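Local coordinates for carbohydrate binding family 6 (PDB 5A8D), which probably hydrolyses terminal alpha-L-arabinofuranosyl residues from arabinose-containing plant polysaccharides, as a glycoside hydrolase of family 43, at residues L160-V165 against F210-M215; R35-P40 against H283-A288; Y50-H55 against I71-T76; N277-Y282 against I303-Y308. One frame throughout, in Å; residues are numbered along the deposited sequence. Where two conformers were deposited one is given.

Contact 1: residues L160-V165 against F210-M215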
# COMPACT_ATOMS: atom_id res chain seq x y z
N LEU A 160 -14.56 14.63 54.39
CA LEU A 160 -13.79 13.86 55.37
C LEU A 160 -14.76 13.24 56.37
O LEU A 160 -15.21 13.90 57.31
CB LEU A 160 -12.81 14.78 56.11
CG LEU A 160 -11.33 14.82 55.70
CD1 LEU A 160 -11.11 14.75 54.21
CD2 LEU A 160 -10.67 16.06 56.28
N PHE A 161 -15.08 11.95 56.18
CA PHE A 161 -16.00 11.28 57.12
C PHE A 161 -15.97 9.77 57.10
O PHE A 161 -16.52 9.18 58.03
CB PHE A 161 -17.48 11.75 56.98
CG PHE A 161 -18.19 11.28 55.72
CD1 PHE A 161 -18.86 10.06 55.72
CD2 PHE A 161 -18.21 12.05 54.58
CE1 PHE A 161 -19.52 9.58 54.60
CE2 PHE A 161 -18.88 11.58 53.43
CZ PHE A 161 -19.51 10.35 53.45
N ASP A 162 -15.44 9.12 56.03
CA ASP A 162 -15.61 7.69 55.86
C ASP A 162 -14.24 7.00 55.71
O ASP A 162 -13.79 6.72 54.60
CB ASP A 162 -16.60 7.25 54.77
CG ASP A 162 -16.42 7.94 53.45
OD1 ASP A 162 -15.56 8.85 53.34
OD2 ASP A 162 -17.26 7.60 52.52
N PRO A 163 -13.61 6.70 56.84
CA PRO A 163 -12.30 6.02 56.81
C PRO A 163 -12.39 4.55 56.50
O PRO A 163 -13.37 3.88 56.86
CB PRO A 163 -11.82 6.18 58.22
CG PRO A 163 -13.07 6.15 59.05
CD PRO A 163 -14.07 6.91 58.23
N GLY A 164 -11.38 4.03 55.83
CA GLY A 164 -11.18 2.61 55.67
C GLY A 164 -9.79 2.33 56.22
O GLY A 164 -8.79 2.80 55.68
N VAL A 165 -9.72 1.56 57.31
CA VAL A 165 -8.44 1.28 57.92
C VAL A 165 -8.03 -0.19 57.66
O VAL A 165 -8.84 -1.12 57.69
CB VAL A 165 -8.42 1.60 59.42
CG1 VAL A 165 -7.06 1.26 60.05
CG2 VAL A 165 -8.80 3.05 59.63
N PHE A 210 -16.07 8.72 44.43
CA PHE A 210 -17.13 9.47 45.13
C PHE A 210 -16.96 9.38 46.65
O PHE A 210 -16.87 10.42 47.34
CB PHE A 210 -18.48 8.95 44.67
CG PHE A 210 -19.68 9.67 45.28
CD1 PHE A 210 -19.98 10.97 44.94
CD2 PHE A 210 -20.57 8.98 46.06
CE1 PHE A 210 -21.10 11.61 45.48
CE2 PHE A 210 -21.68 9.60 46.63
CZ PHE A 210 -21.92 10.93 46.36
N GLU A 211 -16.97 8.19 47.20
CA GLU A 211 -16.94 7.96 48.63
C GLU A 211 -16.40 6.56 48.92
O GLU A 211 -16.18 5.74 48.01
CB GLU A 211 -18.40 8.03 49.24
CG GLU A 211 -19.07 9.37 49.30
CD GLU A 211 -20.48 9.35 49.88
OE1 GLU A 211 -21.04 8.27 50.19
OE2 GLU A 211 -21.07 10.48 49.95
N ALA A 212 -16.30 6.28 50.21
CA ALA A 212 -16.23 4.89 50.70
C ALA A 212 -14.95 4.17 50.28
O ALA A 212 -15.02 2.99 49.92
CB ALA A 212 -17.46 4.09 50.30
N ALA A 213 -13.82 4.86 50.40
CA ALA A 213 -12.49 4.25 50.20
C ALA A 213 -12.31 3.04 51.12
O ALA A 213 -12.63 3.08 52.33
CB ALA A 213 -11.41 5.26 50.46
N TYR A 214 -11.84 1.93 50.56
CA TYR A 214 -11.75 0.70 51.36
C TYR A 214 -10.58 -0.13 50.83
O TYR A 214 -10.37 -0.17 49.64
CB TYR A 214 -13.03 -0.12 51.26
CG TYR A 214 -13.15 -1.23 52.25
CD1 TYR A 214 -13.72 -1.02 53.53
CD2 TYR A 214 -12.71 -2.52 51.97
CE1 TYR A 214 -13.82 -2.01 54.47
CE2 TYR A 214 -12.75 -3.49 52.92
CZ TYR A 214 -13.38 -3.29 54.15
OH TYR A 214 -13.45 -4.32 55.04
N MET A 215 -9.84 -0.79 51.71
CA MET A 215 -8.68 -1.57 51.33
C MET A 215 -8.76 -2.94 51.95
O MET A 215 -9.02 -3.08 53.15
CB MET A 215 -7.41 -0.88 51.81
CG MET A 215 -6.13 -1.69 51.56
SD MET A 215 -5.83 -2.17 49.87
CE MET A 215 -5.89 -0.64 48.97
O HOH W 1 -13.51 7.42 51.83
O HOH W 2 -14.76 3.95 53.69
O HOH W 3 -10.35 -0.69 54.73

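Contact 2: residues R35-P40 against H283-A288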
# COMPACT_ATOMS: atom_id res chain seq x y z
N ARG A 35 -27.05 10.74 57.37
CA ARG A 35 -27.99 10.82 58.49
C ARG A 35 -29.16 9.89 58.50
O ARG A 35 -29.67 9.54 59.62
CB ARG A 35 -28.57 12.21 58.63
CG ARG A 35 -27.67 13.14 59.39
CD ARG A 35 -28.52 14.04 60.27
NE ARG A 35 -29.46 14.84 59.48
CZ ARG A 35 -30.27 15.78 59.97
NH1 ARG A 35 -30.29 16.04 61.28
NH2 ARG A 35 -31.08 16.45 59.15
N PHE A 36 -29.62 9.54 57.32
CA PHE A 36 -30.81 8.72 57.17
C PHE A 36 -30.54 7.33 56.60
O PHE A 36 -31.43 6.71 56.01
CB PHE A 36 -31.79 9.49 56.29
CG PHE A 36 -32.20 10.81 56.89
CD1 PHE A 36 -33.04 10.84 57.96
CD2 PHE A 36 -31.69 12.01 56.40
CE1 PHE A 36 -33.42 12.06 58.54
CE2 PHE A 36 -32.05 13.23 56.98
CZ PHE A 36 -32.92 13.26 58.05
N THR A 37 -29.31 6.83 56.78
CA THR A 37 -28.94 5.54 56.26
C THR A 37 -28.07 4.87 57.30
O THR A 37 -27.88 5.42 58.40
CB THR A 37 -28.27 5.68 54.90
OG1 THR A 37 -28.20 4.40 54.23
CG2 THR A 37 -26.87 6.31 55.04
N ALA A 38 -27.57 3.70 56.96
CA ALA A 38 -26.73 2.94 57.84
C ALA A 38 -25.49 2.55 57.06
O ALA A 38 -25.59 1.95 55.99
CB ALA A 38 -27.48 1.73 58.36
N ASP A 39 -24.33 2.89 57.59
CA ASP A 39 -23.07 2.52 56.95
C ASP A 39 -22.48 1.29 57.67
O ASP A 39 -22.30 1.37 58.86
CB ASP A 39 -22.07 3.66 57.10
CG ASP A 39 -22.49 4.95 56.44
OD1 ASP A 39 -23.24 4.92 55.45
OD2 ASP A 39 -22.06 6.00 56.98
N PRO A 40 -22.16 0.20 56.96
CA PRO A 40 -21.70 -1.00 57.62
C PRO A 40 -20.21 -1.18 57.66
O PRO A 40 -19.46 -0.58 56.87
CB PRO A 40 -22.28 -2.10 56.76
CG PRO A 40 -22.29 -1.53 55.38
CD PRO A 40 -22.52 -0.07 55.55
N HIS A 283 -25.13 -2.04 52.28
CA HIS A 283 -26.47 -1.65 52.75
C HIS A 283 -27.27 -1.36 51.49
O HIS A 283 -26.82 -0.64 50.60
CB HIS A 283 -26.40 -0.48 53.77
CG HIS A 283 -27.73 0.01 54.29
ND1 HIS A 283 -28.30 -0.46 55.45
CD2 HIS A 283 -28.56 0.97 53.82
CE1 HIS A 283 -29.45 0.16 55.65
NE2 HIS A 283 -29.64 1.03 54.68
N ASN A 284 -28.46 -1.95 51.38
CA ASN A 284 -29.30 -1.69 50.21
C ASN A 284 -30.72 -2.15 50.54
O ASN A 284 -30.99 -3.34 50.51
CB ASN A 284 -28.74 -2.40 48.99
CG ASN A 284 -29.50 -2.06 47.69
OD1 ASN A 284 -30.72 -2.17 47.64
ND2 ASN A 284 -28.76 -1.73 46.63
N ARG A 285 -31.59 -1.18 50.87
CA ARG A 285 -33.02 -1.44 51.18
C ARG A 285 -33.72 -2.23 50.10
O ARG A 285 -34.41 -3.22 50.39
CB ARG A 285 -33.81 -0.14 51.40
CG ARG A 285 -33.56 0.58 52.72
CD ARG A 285 -34.00 2.05 52.69
NE ARG A 285 -32.95 2.99 53.16
CZ ARG A 285 -31.85 3.33 52.47
NH1 ARG A 285 -31.59 2.78 51.28
NH2 ARG A 285 -30.97 4.18 53.00
N THR A 286 -33.54 -1.80 48.85
CA THR A 286 -34.20 -2.42 47.70
C THR A 286 -33.81 -3.87 47.56
O THR A 286 -34.67 -4.74 47.52
CB THR A 286 -33.86 -1.70 46.37
OG1 THR A 286 -34.03 -0.28 46.51
CG2 THR A 286 -34.75 -2.21 45.23
N VAL A 287 -32.50 -4.14 47.53
CA VAL A 287 -32.00 -5.51 47.42
C VAL A 287 -32.44 -6.34 48.60
O VAL A 287 -32.83 -7.49 48.39
CB VAL A 287 -30.45 -5.58 47.30
CG1 VAL A 287 -29.95 -7.02 47.45
CG2 VAL A 287 -30.00 -5.02 45.95
N ALA A 288 -32.34 -5.80 49.83
CA ALA A 288 -32.75 -6.57 51.01
C ALA A 288 -34.22 -6.93 50.95
O ALA A 288 -34.59 -8.05 51.32
CB ALA A 288 -32.44 -5.82 52.30

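Contact 3: residues Y50-H55 against I71-T76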
# COMPACT_ATOMS: atom_id res chain seq x y z
N TYR A 50 -18.78 -10.16 63.06
CA TYR A 50 -19.41 -8.97 63.66
C TYR A 50 -19.67 -7.94 62.56
O TYR A 50 -18.74 -7.55 61.81
CB TYR A 50 -18.49 -8.37 64.74
CG TYR A 50 -18.30 -9.28 65.94
CD1 TYR A 50 -17.33 -10.32 65.94
CD2 TYR A 50 -19.14 -9.20 67.08
CE1 TYR A 50 -17.21 -11.15 67.00
CE2 TYR A 50 -18.99 -10.05 68.16
CZ TYR A 50 -18.02 -11.01 68.11
OH TYR A 50 -17.87 -11.88 69.16
N ILE A 51 -20.89 -7.40 62.53
CA ILE A 51 -21.26 -6.35 61.59
C ILE A 51 -21.66 -5.15 62.41
O ILE A 51 -22.54 -5.25 63.30
CB ILE A 51 -22.42 -6.80 60.70
CG1 ILE A 51 -22.09 -8.06 59.93
CG2 ILE A 51 -22.84 -5.71 59.74
CD1 ILE A 51 -20.93 -7.95 59.01
N TYR A 52 -21.04 -4.02 62.10
CA TYR A 52 -21.29 -2.76 62.78
C TYR A 52 -22.04 -1.85 61.82
O TYR A 52 -21.71 -1.85 60.63
CB TYR A 52 -19.98 -2.09 63.19
CG TYR A 52 -19.14 -2.95 64.10
CD1 TYR A 52 -18.40 -4.03 63.59
CD2 TYR A 52 -19.11 -2.71 65.47
CE1 TYR A 52 -17.69 -4.84 64.42
CE2 TYR A 52 -18.39 -3.54 66.31
CZ TYR A 52 -17.65 -4.57 65.77
OH TYR A 52 -16.95 -5.39 66.60
N CYS A 53 -22.99 -1.06 62.32
CA CYS A 53 -23.67 -0.06 61.47
C CYS A 53 -23.82 1.27 62.17
O CYS A 53 -24.13 1.30 63.34
CB CYS A 53 -25.05 -0.51 61.11
SG CYS A 53 -25.02 -1.74 59.79
N SER A 54 -23.57 2.37 61.45
CA SER A 54 -23.92 3.67 61.96
C SER A 54 -25.42 3.89 61.85
O SER A 54 -26.10 3.38 60.95
CB SER A 54 -23.18 4.83 61.24
OG SER A 54 -23.43 4.80 59.84
N HIS A 55 -25.92 4.69 62.79
CA HIS A 55 -27.31 5.17 62.80
C HIS A 55 -27.28 6.63 63.18
O HIS A 55 -26.40 7.09 63.95
CB HIS A 55 -28.20 4.37 63.77
CG HIS A 55 -28.19 2.91 63.46
ND1 HIS A 55 -28.86 2.38 62.38
CD2 HIS A 55 -27.50 1.89 64.01
CE1 HIS A 55 -28.60 1.09 62.29
NE2 HIS A 55 -27.78 0.77 63.28
N ILE A 71 -23.25 3.81 66.84
CA ILE A 71 -22.93 2.63 66.09
C ILE A 71 -23.42 1.40 66.89
O ILE A 71 -23.19 1.32 68.08
CB ILE A 71 -21.42 2.52 65.86
CG1 ILE A 71 -20.99 3.71 64.97
CG2 ILE A 71 -21.04 1.18 65.26
CD1 ILE A 71 -19.52 3.95 64.87
N THR A 72 -24.06 0.47 66.21
CA THR A 72 -24.57 -0.76 66.78
C THR A 72 -23.86 -1.93 66.12
O THR A 72 -23.13 -1.79 65.12
CB THR A 72 -26.09 -0.91 66.52
OG1 THR A 72 -26.34 -0.93 65.11
CG2 THR A 72 -26.92 0.18 67.21
N CYS A 73 -24.02 -3.10 66.72
CA CYS A 73 -23.33 -4.31 66.28
C CYS A 73 -24.22 -5.53 66.41
O CYS A 73 -24.97 -5.67 67.40
CB CYS A 73 -22.10 -4.47 67.19
SG CYS A 73 -21.12 -5.95 66.83
N ILE A 74 -24.20 -6.37 65.38
CA ILE A 74 -24.77 -7.68 65.39
C ILE A 74 -23.68 -8.71 65.06
O ILE A 74 -22.71 -8.36 64.45
CB ILE A 74 -25.99 -7.83 64.44
CG1 ILE A 74 -25.58 -7.62 62.99
CG2 ILE A 74 -27.08 -6.83 64.82
CD1 ILE A 74 -26.67 -8.01 62.03
N SER A 75 -23.89 -9.95 65.44
CA SER A 75 -22.93 -11.01 65.06
C SER A 75 -23.59 -12.33 64.74
O SER A 75 -24.73 -12.62 65.14
CB SER A 75 -21.84 -11.21 66.09
OG SER A 75 -22.33 -11.84 67.26
N THR A 76 -22.81 -13.19 64.11
CA THR A 76 -23.27 -14.51 63.76
C THR A 76 -22.10 -15.47 63.79
O THR A 76 -20.97 -15.06 63.57
CB THR A 76 -23.90 -14.51 62.33
OG1 THR A 76 -24.50 -15.78 62.05
CG2 THR A 76 -22.89 -14.16 61.28

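Contact 4: residues N277-Y282 against I303-Y308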
# COMPACT_ATOMS: atom_id res chain seq x y z
N ASN A 277 -14.09 -18.19 53.16
CA ASN A 277 -14.81 -17.58 52.03
C ASN A 277 -14.73 -16.09 52.15
O ASN A 277 -14.57 -15.55 53.25
CB ASN A 277 -16.27 -17.97 52.07
CG ASN A 277 -16.50 -19.45 51.71
OD1 ASN A 277 -15.64 -20.11 51.18
ND2 ASN A 277 -17.69 -19.94 51.98
N TRP A 278 -14.85 -15.40 51.01
CA TRP A 278 -14.85 -13.95 50.99
C TRP A 278 -16.28 -13.43 50.80
O TRP A 278 -17.06 -14.02 50.05
CB TRP A 278 -13.93 -13.46 49.88
CG TRP A 278 -12.51 -13.58 50.24
CD1 TRP A 278 -11.70 -14.70 50.09
CD2 TRP A 278 -11.73 -12.59 50.85
NE1 TRP A 278 -10.46 -14.40 50.56
CE2 TRP A 278 -10.44 -13.13 51.06
CE3 TRP A 278 -11.98 -11.30 51.27
CZ2 TRP A 278 -9.42 -12.37 51.65
CZ3 TRP A 278 -10.97 -10.56 51.87
CH2 TRP A 278 -9.70 -11.12 52.06
N TYR A 279 -16.60 -12.38 51.53
CA TYR A 279 -17.93 -11.77 51.47
C TYR A 279 -17.85 -10.27 51.29
O TYR A 279 -16.98 -9.62 51.88
CB TYR A 279 -18.75 -12.09 52.73
CG TYR A 279 -18.96 -13.54 52.98
CD1 TYR A 279 -19.95 -14.23 52.32
CD2 TYR A 279 -18.08 -14.28 53.78
CE1 TYR A 279 -20.13 -15.59 52.48
CE2 TYR A 279 -18.27 -15.64 53.99
CZ TYR A 279 -19.27 -16.30 53.30
OH TYR A 279 -19.44 -17.64 53.44
N VAL A 280 -18.77 -9.72 50.51
CA VAL A 280 -18.99 -8.28 50.48
C VAL A 280 -20.28 -7.99 51.24
O VAL A 280 -21.31 -8.65 51.06
CB VAL A 280 -18.93 -7.66 49.06
CG1 VAL A 280 -19.95 -8.25 48.12
CG2 VAL A 280 -19.02 -6.14 49.12
N VAL A 281 -20.18 -7.02 52.15
CA VAL A 281 -21.33 -6.63 52.93
C VAL A 281 -21.64 -5.15 52.61
O VAL A 281 -20.73 -4.32 52.56
CB VAL A 281 -21.19 -6.96 54.46
CG1 VAL A 281 -20.21 -8.12 54.79
CG2 VAL A 281 -20.87 -5.78 55.28
N TYR A 282 -22.91 -4.88 52.36
CA TYR A 282 -23.31 -3.57 51.90
C TYR A 282 -24.73 -3.30 52.32
O TYR A 282 -25.42 -4.19 52.75
CB TYR A 282 -23.06 -3.44 50.41
CG TYR A 282 -23.83 -4.42 49.57
CD1 TYR A 282 -23.38 -5.72 49.40
CD2 TYR A 282 -25.04 -4.07 48.98
CE1 TYR A 282 -24.08 -6.63 48.68
CE2 TYR A 282 -25.75 -4.99 48.21
CZ TYR A 282 -25.27 -6.27 48.06
OH TYR A 282 -25.96 -7.24 47.34
N ILE A 303 -25.44 -9.52 52.29
CA ILE A 303 -24.17 -10.23 52.29
C ILE A 303 -24.12 -11.13 51.06
O ILE A 303 -25.00 -11.97 50.87
CB ILE A 303 -24.00 -11.06 53.56
CG1 ILE A 303 -24.03 -10.16 54.81
CG2 ILE A 303 -22.67 -11.88 53.51
CD1 ILE A 303 -24.28 -10.99 56.08
N ASP A 304 -23.14 -10.90 50.19
CA ASP A 304 -22.91 -11.72 49.00
C ASP A 304 -21.53 -12.35 49.12
O ASP A 304 -20.61 -11.77 49.66
CB ASP A 304 -22.90 -10.86 47.77
CG ASP A 304 -24.30 -10.21 47.45
OD1 ASP A 304 -25.31 -10.52 48.07
OD2 ASP A 304 -24.32 -9.34 46.60
N GLN A 305 -21.38 -13.54 48.58
CA GLN A 305 -20.08 -14.21 48.57
C GLN A 305 -19.32 -13.74 47.32
O GLN A 305 -19.88 -13.66 46.20
CB GLN A 305 -20.25 -15.71 48.56
CG GLN A 305 -18.93 -16.42 48.75
CD GLN A 305 -19.06 -17.92 48.95
OE1 GLN A 305 -20.15 -18.46 49.14
NE2 GLN A 305 -17.91 -18.61 48.93
N MET A 306 -18.04 -13.48 47.50
CA MET A 306 -17.18 -12.97 46.45
C MET A 306 -16.17 -14.02 46.01
O MET A 306 -15.66 -14.81 46.85
CB MET A 306 -16.45 -11.74 46.93
CG MET A 306 -15.82 -10.98 45.80
SD MET A 306 -15.16 -9.36 46.36
CE MET A 306 -13.76 -10.00 46.94
N PHE A 307 -15.92 -14.11 44.70
CA PHE A 307 -15.03 -15.08 44.12
C PHE A 307 -13.99 -14.35 43.29
O PHE A 307 -14.29 -13.31 42.66
CB PHE A 307 -15.79 -16.08 43.25
CG PHE A 307 -16.76 -16.91 44.01
CD1 PHE A 307 -18.01 -16.39 44.33
CD2 PHE A 307 -16.40 -18.12 44.56
CE1 PHE A 307 -18.90 -17.11 45.10
CE2 PHE A 307 -17.30 -18.87 45.32
CZ PHE A 307 -18.55 -18.37 45.58
N TYR A 308 -12.77 -14.90 43.25
CA TYR A 308 -11.71 -14.36 42.44
C TYR A 308 -11.34 -15.24 41.27
O TYR A 308 -11.36 -16.48 41.36
CB TYR A 308 -10.45 -14.19 43.31
CG TYR A 308 -10.57 -13.34 44.50
CD1 TYR A 308 -10.39 -11.99 44.40
CD2 TYR A 308 -10.84 -13.87 45.78
CE1 TYR A 308 -10.44 -11.18 45.52
CE2 TYR A 308 -10.94 -13.07 46.90
CZ TYR A 308 -10.73 -11.73 46.77
OH TYR A 308 -10.76 -10.91 47.88
O HOH W 4 -20.37 -19.26 51.69
O HOH W 5 -15.42 -16.84 48.56

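Contact 1: residues L160-V165 against F210-M215
D162 faces A212 and G164 faces Y214 as two lengths of chain run in the same direction; the CA atoms are 5.9 Å apart for the first pair and 4.7 Å apart for the second. The backbones make no direct ladder; waters lie between them. One water accepts from A213 N and has D162 O within bonding distance; another lies within bonding distance of both D162 O and A213 O, though not every proton can be assigned. At G164 the chain comes near without a side chain, its CA 3.7 Å from A213 O.

The direct bond comes from a carboxylate: A212 N donates to D162 OD2 at 2.8 Å, with a bent N-H...O angle of 138°, and approaches from well above the carboxylate plane. H268 NE2 bonds the same oxygen, so OD2 is held by two donors. With CG placed between its own backbone N and carbonyl carbon (chi1 47°), the D162 carboxylate is carried across to A212. D162 CG also lies over one face of the F161 ring, towards its rim. E211 meets that ring differently: OE2 lies at the edge, 3.8 Å from F161 CZ, with carboxylate and ring planes nearly perpendicular. The two acids come close, D162 OD2 standing 4.5 Å from E211 OE1.

Strands 164-167 and 212-218 each begin a different antiparallel sheet. A glycerol, probably from the crystallisation liquor, lies at G164. Two first strands side by side near the centre of the chain are consistent with the axial pocket of the five-bladed beta-propeller of family 43.

Contact 2: residues R35-P40 against H283-A288
T37 OG1 is approached from several sides: N266 ND2 hydrogen-bonds to it, R285 NH2 lies 3.0 Å away, and H283 CD2 is 3.5 Å off. The threonine hydroxyl points there because it stands anti to its main-chain nitrogen (chi1 -166°). T37 and R285 cross at about a right angle, although the arginine is poorly ordered and its position correspondingly less certain.

The H283 imidazole, in the conformer given, lies between the two segments. A38 O sits over one ring face, 3.4 Å from H283 CG, and is itself hydrogen-bonded by N266 ND2, so N266 ties together neighbouring groups of the 35-40 loop. A38 CB packs 3.7 Å from H283 CE1. The guanidinium of R285 lies with one face centred above H283 NE2. H283 ND1 is buried here with no polar partner in the model.

Geometrically this joins the first and last blades, where the ring of the propeller, as inferred from the family fold, closes: residues 35-40 lead into strand 40-45 of the first blade, while H283 ends strand 277-283 of the last. P40 continues the seam, its CG 4.2 Å from H283 N.

Directly after H283 the chain enters helix 285-289, whose N-cap is N284. Its OD1 accepts from V287 N at 2.7 Å and nearly straight (178°), and its ND2 is bonded to Q258 OE1. At the far end of the loop, R35 NE forms a salt bridge with D322 OD2 of a second subunit.

Contact 3: residues Y50-H55 against I71-T76
Neighbouring strands of one four-stranded antiparallel propeller blade meet here, I51 pairing with I74 and C53 with T72 as hydrogen-bonded pairs. The axes approach to 4.6 Å at 154°, the departure from exact antiparallel reflecting strand twist. Straightest of the backbone bonds is I51 N to I74 O, 2.8 Å at 175°; the reverse bond and the two between C53 and T72 complete the ladder.

On the face carrying Y50, Y52, S54, I71, C73 and S75, a thiol sits between two tyrosines. C73 SG lies over the Y52 ring, 4.0 Å from its centroid, yet meets the Y50 ring at the edge, 3.8 Å from CD2. The thiol reaches both because SG extends anti to the main-chain nitrogen (chi1 179°). S75 CB covers a face of the Y50 ring in a CH-pi contact, 3.9 Å from the centroid. Y52 OH hydrogen-bonds P132 O, fixing its far end.

T72, on the face of I51, C53 and I74, accepts a bent bond at OG1 from H55 NE2 (2.9 Å), in the imidazole plane; Q298 OE1 bonds the same oxygen. Such a ladder, with Y52, S54 and I71 against strand 104-109, is the middle-strand pairing of a propeller blade.

Contact 4: residues N277-Y282 against I303-Y308
W278 and Y308 meet edge-to-face at one end of an antiparallel strand pair in a blade of the propeller. Their planes stand at 85°, the Y308 edge turned to the five-membered ring, whose centroid is 5.1 Å from that of the tyrosine. Y308 CE2 touches W278 CD1, and OH rides above the indole, towards its rim, 3.5 Å from W278 CD2; a hydrogen bond with H216 NE2 fixes that hydroxyl.

At the other end Y282 leans over to D304. Its CG lies between main-chain nitrogen and carbonyl carbon (chi1 61°), carrying the ring obliquely to the acid, and OH donates to D304 OD2 at 2.8 Å from above the carboxylate plane. The second oxygen, OD1, makes a salt bridge with R291 NH1, so both carboxylate oxygens are held. Beside it V280 and D304 exchange two backbone bonds, their side chains alongside and pointing the same way, and M306 N donates to W278 O nearer the aromatic pair. On the opposite face Y279 packs obliquely on I303, CD1 to CG2 3.8 Å.

N277 and Q305 bring their amides together with planes 27° apart, but ND2 and NE2, both donors, stand 3.3 Å from each other without bonding. Their protein partners are on a third subunit: N277 ND2 bonds A27 O, and Q305 NE2 bonds D28 OD1. One water accepts from Y279 OH, weakly from N277 ND2, and donates to Q305 OE1; a second accepts from W278 N and Q305 NE2 and donates to M306 O at 2.7 Å.

In the fold
Contact 1 lies deepest, its centre about 6 Å from the centre of the chain, and joins two different sheets through water and a carboxylate; contacts 3 and 4, their centres about 12 and 14 Å from it, are ladders within single blades, with aromatic packing added to backbone bonds. Contact 2 links the first and last of these blades, touching contact 3 where D39 O meets S54 N at 3.1 Å, and contact 4 where P40 packs on V281 and Y282. Its segments alternate along the chain with those of contact 4. All four are largely buried, but contacts 2 and 4 also reach neighbouring subunits, whereas no other chain touches contact 3.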